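PDB 1YUZ: nigerythrin from Desulfovibrio vulgaris subsp. vulgaris, which shows NADH peroxidase activity in vitro and forms a homodimer carrying rubredoxin-like iron centres and hemerythrin-like diiron centres. Local coordinates for residues A5-V10 against I191-K196; N17-S22 against E118-Y123. All coordinates share one frame; numbering follows the deposited sequence. Where two conformers were deposited one is given.

Contact 1: residues A5-V10 against I191-K196. With FE (Fe (III) ion), chain H.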
# COMPACT_ATOMS: atom_id res chain seq x y z
N ALA B 5 18.49 -14.71 4.72
CA ALA B 5 19.65 -15.56 4.51
C ALA B 5 19.75 -16.03 3.07
O ALA B 5 20.84 -16.20 2.53
CB ALA B 5 19.58 -16.76 5.44
N GLN B 6 18.60 -16.24 2.44
CA GLN B 6 18.56 -16.67 1.05
C GLN B 6 17.53 -15.84 0.31
O GLN B 6 16.67 -15.21 0.94
CB GLN B 6 18.20 -18.16 0.94
CG GLN B 6 16.89 -18.54 1.59
CD GLN B 6 17.08 -19.39 2.83
OE1 GLN B 6 17.77 -18.99 3.78
NE2 GLN B 6 16.48 -20.57 2.84
N VAL B 7 17.63 -15.80 -1.01
CA VAL B 7 16.68 -15.03 -1.80
C VAL B 7 15.29 -15.64 -1.67
O VAL B 7 15.13 -16.86 -1.64
CB VAL B 7 17.09 -14.99 -3.28
CG1 VAL B 7 18.40 -14.23 -3.43
CG2 VAL B 7 17.23 -16.39 -3.83
N PRO B 8 14.27 -14.79 -1.56
CA PRO B 8 12.89 -15.27 -1.43
C PRO B 8 12.37 -15.98 -2.68
O PRO B 8 12.57 -15.52 -3.80
CB PRO B 8 12.11 -14.00 -1.10
CG PRO B 8 12.92 -12.93 -1.77
CD PRO B 8 14.33 -13.32 -1.45
N THR B 9 11.71 -17.11 -2.46
CA THR B 9 11.14 -17.89 -3.55
C THR B 9 9.81 -18.43 -3.05
O THR B 9 9.50 -18.34 -1.87
CB THR B 9 12.02 -19.10 -3.91
OG1 THR B 9 11.99 -20.04 -2.84
CG2 THR B 9 13.45 -18.66 -4.18
N VAL B 10 9.05 -19.05 -3.95
CA VAL B 10 7.78 -19.62 -3.55
C VAL B 10 8.03 -20.79 -2.59
O VAL B 10 7.15 -21.19 -1.84
CB VAL B 10 6.99 -20.13 -4.77
CG1 VAL B 10 7.73 -21.28 -5.43
CG2 VAL B 10 5.59 -20.57 -4.35
N ILE B 191 15.95 -9.06 -2.95
CA ILE B 191 15.29 -9.96 -3.88
C ILE B 191 16.26 -10.85 -4.65
O ILE B 191 16.01 -12.04 -4.81
CB ILE B 191 14.39 -9.17 -4.87
CG1 ILE B 191 13.22 -8.53 -4.12
CG2 ILE B 191 13.87 -10.10 -5.97
CD1 ILE B 191 12.34 -7.63 -4.98
N CYS B 192 17.38 -10.28 -5.10
CA CYS B 192 18.36 -11.06 -5.88
C CYS B 192 19.79 -11.00 -5.37
O CYS B 192 20.68 -11.62 -5.95
CB CYS B 192 18.34 -10.60 -7.34
SG CYS B 192 19.04 -8.95 -7.58
N PHE B 193 20.02 -10.24 -4.30
CA PHE B 193 21.35 -10.10 -3.69
C PHE B 193 22.40 -9.28 -4.45
O PHE B 193 23.56 -9.28 -4.05
CB PHE B 193 21.93 -11.48 -3.36
CG PHE B 193 21.31 -12.14 -2.15
CD1 PHE B 193 20.22 -11.57 -1.48
CD2 PHE B 193 21.81 -13.35 -1.68
CE1 PHE B 193 19.65 -12.20 -0.37
CE2 PHE B 193 21.25 -13.98 -0.57
CZ PHE B 193 20.17 -13.41 0.08
N ARG B 194 22.02 -8.59 -5.52
CA ARG B 194 23.00 -7.77 -6.23
C ARG B 194 23.51 -6.70 -5.27
O ARG B 194 22.73 -6.11 -4.53
CB ARG B 194 22.38 -7.09 -7.46
CG ARG B 194 22.40 -7.91 -8.74
CD ARG B 194 23.82 -8.12 -9.25
NE ARG B 194 23.86 -9.07 -10.37
CZ ARG B 194 23.82 -8.74 -11.66
NH1 ARG B 194 23.76 -7.47 -12.02
NH2 ARG B 194 23.83 -9.69 -12.58
N PRO B 195 24.82 -6.44 -5.26
CA PRO B 195 25.40 -5.43 -4.37
C PRO B 195 24.88 -4.02 -4.66
O PRO B 195 24.53 -3.70 -5.79
CB PRO B 195 26.90 -5.53 -4.63
CG PRO B 195 27.07 -6.96 -5.04
CD PRO B 195 25.89 -7.17 -5.96
N LYS B 196 24.84 -3.19 -3.62
CA LYS B 196 24.37 -1.82 -3.77
C LYS B 196 25.10 -1.06 -4.87
O LYS B 196 24.48 -0.35 -5.66
CB LYS B 196 24.54 -1.05 -2.46
CG LYS B 196 24.30 0.45 -2.60
CD LYS B 196 24.54 1.20 -1.30
CE LYS B 196 24.33 2.70 -1.48
NZ LYS B 196 24.56 3.45 -0.22
FE FE H . 17.58 -7.25 -7.31
O HOH W 1 14.20 -13.97 -5.37
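Val-7 lays its CG1 methyl squarely on the Phe-193 ring, 3.6 Å from the ring centroid and only 6° off the normal, a CH-pi contact in which all six ring carbons lie at nearly equal distance from CG1. CG1 stands opposite the carbonyl carbon of Val-7 (chi1 -65°), and Phe-193, with a left-handed backbone (phi 72°), has its CB directed toward the N-terminal loop. The ring also meets the backbone obliquely, CZ of Phe-193 lying 3.6 Å from C of Gln-6. The same valine also rests on the other loop's backbone, its CB 3.5 Å from O of Ile-191. Beside this packing no direct hydrogen bond joins the two loops. A water links them instead, giving one hydrogen to O of Pro-8 and the other to O of Ile-191, 2.7 Å from each. Pro-8 and Ile-191 form the buried end, where both side chains settle on Leu-147 of helix 136-161. Toward the N terminus the contact thins out: Ala-5 reaches the ring only at its edge, with its O 3.8 Å from CE2 of Phe-193, and both Ala-5 and Gln-6 are exposed, their CB atoms directed away from the other loop. Next to the aromatic, Cys-192 binds iron(III) through SG at 2.3 Å, and N of Arg-194 gives that sulfur a weak hydrogen bond. With Cys-174, Cys-177 and Cys-189 it completes the four-cysteine iron site of the rubredoxin-like domain, whose knuckle loop is here flanked by the N-terminal segment.

Contact 2: residues N17-S22 against E118-Y123; sequences NMVADS and ETSDMY. With FE (Fe (III) ion), chain F.
Ser-22 and Asp-121 make the side-chain bond of this contact: OG of Ser-22 donates to OD1 of Asp-121 over 2.6 Å, arriving on the syn side of the oxygen but 28° out of the carboxylate plane. The serine reaches it with OG turned opposite its backbone N (chi1 173°), and the same hydroxyl accepts from N of Thr-24. Asp-121 is gripped at both oxygens, since OD1 also takes a bond from the Thr-24 side chain and OD2 one from N of Lys-23. Three donors thus converge on this buried carboxylate, an arrangement that probably favours its ionised form. The backbone supplies the second bond: N of Val-19 gives its hydrogen to O of Ser-120 at 3.0 Å, nearly in line with the C=O bond (168°). That carbonyl also receives a CA-H...O contact from Met-18, its CA 3.4 Å away. The regular helical donor for it would be N of residue 124, but Pro-124 carries no N-H, so the loop supplies one; the helix also widens here into a pi-type turn, with N of Tyr-123 bonded to O of Glu-118 at 2.9 Å. Val-19 straddles the two helix residues, placing CG1 3.8 Å from OG of Ser-120 and CG2 3.5 Å from OD2 of Asp-121. The Ser-120 hydroxyl is bonded to O of Ile-116 one turn back, while ND2 of Asn-17 bonds Asp-105 of the second subunit. Glu-118 sends OE1 to iron(III) of the diiron site, which Glu-40, Glu-73 and Glu-149 also bind. Loop 17-22 lies against helix 104-132 beside the subunit interface, where Leu-106 and Ile-109 of the second subunit meet Val-19 and Ser-120, while Thr-119 and Tyr-123 touch helix 136-161.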
# COMPACT_ATOMS: atom_id res chain seq x y z
N ASN B 17 0.46 -16.10 -1.90
CA ASN B 17 -0.90 -16.52 -2.17
C ASN B 17 -1.64 -15.54 -3.08
O ASN B 17 -1.35 -14.34 -3.10
CB ASN B 17 -1.67 -16.69 -0.85
CG ASN B 17 -1.13 -17.83 -0.02
OD1 ASN B 17 -1.06 -18.96 -0.49
ND2 ASN B 17 -0.74 -17.53 1.21
N MET B 18 -2.57 -16.09 -3.86
CA MET B 18 -3.37 -15.29 -4.77
C MET B 18 -4.71 -15.02 -4.09
O MET B 18 -5.27 -15.92 -3.46
CB MET B 18 -3.62 -16.07 -6.07
CG MET B 18 -4.63 -15.43 -7.01
SD MET B 18 -5.25 -16.57 -8.27
CE MET B 18 -6.60 -17.34 -7.37
N VAL B 19 -5.20 -13.80 -4.19
CA VAL B 19 -6.48 -13.46 -3.59
C VAL B 19 -7.53 -14.42 -4.17
O VAL B 19 -7.56 -14.65 -5.38
CB VAL B 19 -6.88 -11.99 -3.89
CG1 VAL B 19 -5.87 -11.05 -3.26
CG2 VAL B 19 -6.96 -11.76 -5.39
N ALA B 20 -8.36 -14.98 -3.31
CA ALA B 20 -9.38 -15.94 -3.73
C ALA B 20 -10.25 -15.41 -4.87
O ALA B 20 -10.51 -16.11 -5.84
CB ALA B 20 -10.25 -16.34 -2.55
N ASP B 21 -10.71 -14.17 -4.73
CA ASP B 21 -11.54 -13.56 -5.76
C ASP B 21 -10.64 -12.84 -6.76
O ASP B 21 -10.62 -11.61 -6.83
CB ASP B 21 -12.52 -12.57 -5.13
CG ASP B 21 -13.61 -12.12 -6.09
OD1 ASP B 21 -13.27 -11.57 -7.16
OD2 ASP B 21 -14.80 -12.33 -5.78
N SER B 22 -9.90 -13.62 -7.53
CA SER B 22 -8.98 -13.09 -8.53
C SER B 22 -9.65 -12.50 -9.77
O SER B 22 -10.64 -13.03 -10.26
CB SER B 22 -8.00 -14.18 -8.96
OG SER B 22 -7.19 -13.73 -10.04
N GLU B 118 -0.93 -6.58 -8.89
CA GLU B 118 0.10 -7.42 -9.48
C GLU B 118 0.77 -8.36 -8.50
O GLU B 118 1.02 -9.53 -8.82
CB GLU B 118 1.15 -6.54 -10.18
CG GLU B 118 0.56 -5.69 -11.30
CD GLU B 118 1.60 -4.90 -12.07
OE1 GLU B 118 2.72 -5.41 -12.27
OE2 GLU B 118 1.29 -3.76 -12.48
N THR B 119 1.04 -7.89 -7.29
CA THR B 119 1.73 -8.71 -6.30
C THR B 119 0.85 -9.73 -5.59
O THR B 119 1.35 -10.77 -5.16
CB THR B 119 2.42 -7.83 -5.23
OG1 THR B 119 3.50 -8.56 -4.64
CG2 THR B 119 1.45 -7.43 -4.13
N SER B 120 -0.44 -9.46 -5.47
CA SER B 120 -1.34 -10.36 -4.74
C SER B 120 -2.36 -11.09 -5.59
O SER B 120 -3.06 -11.97 -5.10
CB SER B 120 -2.10 -9.57 -3.67
OG SER B 120 -3.04 -8.70 -4.28
N ASP B 121 -2.45 -10.73 -6.86
CA ASP B 121 -3.43 -11.34 -7.74
C ASP B 121 -2.80 -11.88 -9.02
O ASP B 121 -2.65 -13.09 -9.18
CB ASP B 121 -4.52 -10.32 -8.08
CG ASP B 121 -5.69 -10.92 -8.83
OD1 ASP B 121 -5.47 -11.86 -9.61
OD2 ASP B 121 -6.82 -10.42 -8.65
N MET B 122 -2.40 -10.98 -9.91
CA MET B 122 -1.84 -11.40 -11.18
C MET B 122 -0.61 -12.29 -11.13
O MET B 122 -0.64 -13.42 -11.63
CB MET B 122 -1.53 -10.19 -12.06
CG MET B 122 -1.17 -10.59 -13.48
SD MET B 122 -0.59 -9.23 -14.47
CE MET B 122 1.11 -9.15 -13.94
N TYR B 123 0.48 -11.80 -10.56
CA TYR B 123 1.67 -12.64 -10.53
C TYR B 123 1.48 -13.92 -9.73
O TYR B 123 1.92 -14.98 -10.17
CB TYR B 123 2.89 -11.82 -10.07
CG TYR B 123 3.46 -10.98 -11.21
CD1 TYR B 123 3.62 -9.60 -11.07
CD2 TYR B 123 3.81 -11.57 -12.43
CE1 TYR B 123 4.11 -8.83 -12.12
CE2 TYR B 123 4.31 -10.80 -13.48
CZ TYR B 123 4.46 -9.43 -13.32
OH TYR B 123 4.97 -8.68 -14.36
FE FE F . 4.49 -4.40 -12.72
O HOH W 2 3.99 -2.92 -11.53

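From the N terminus, the chain first lays 5-10 beside 191-196, so contact 1 closes a loop spanning nearly the whole protein and fastens the leading segment to the C-terminal rubredoxin-like domain. A few residues on, 17-22 meets 118-123 of helix 104-132. Contact 2 thus closes a shorter loop, holding helices 29-56 and 60-87, that lies entirely within the longer one. The centres of contacts 1 and 2 are about 22 Å apart. The nearest atoms of contacts 1 and 2 are about 7 Å apart and do not touch. One irregular N-terminal segment therefore runs from the mononuclear iron domain to the diiron helical bundle, attached to each before helix 29-56 begins.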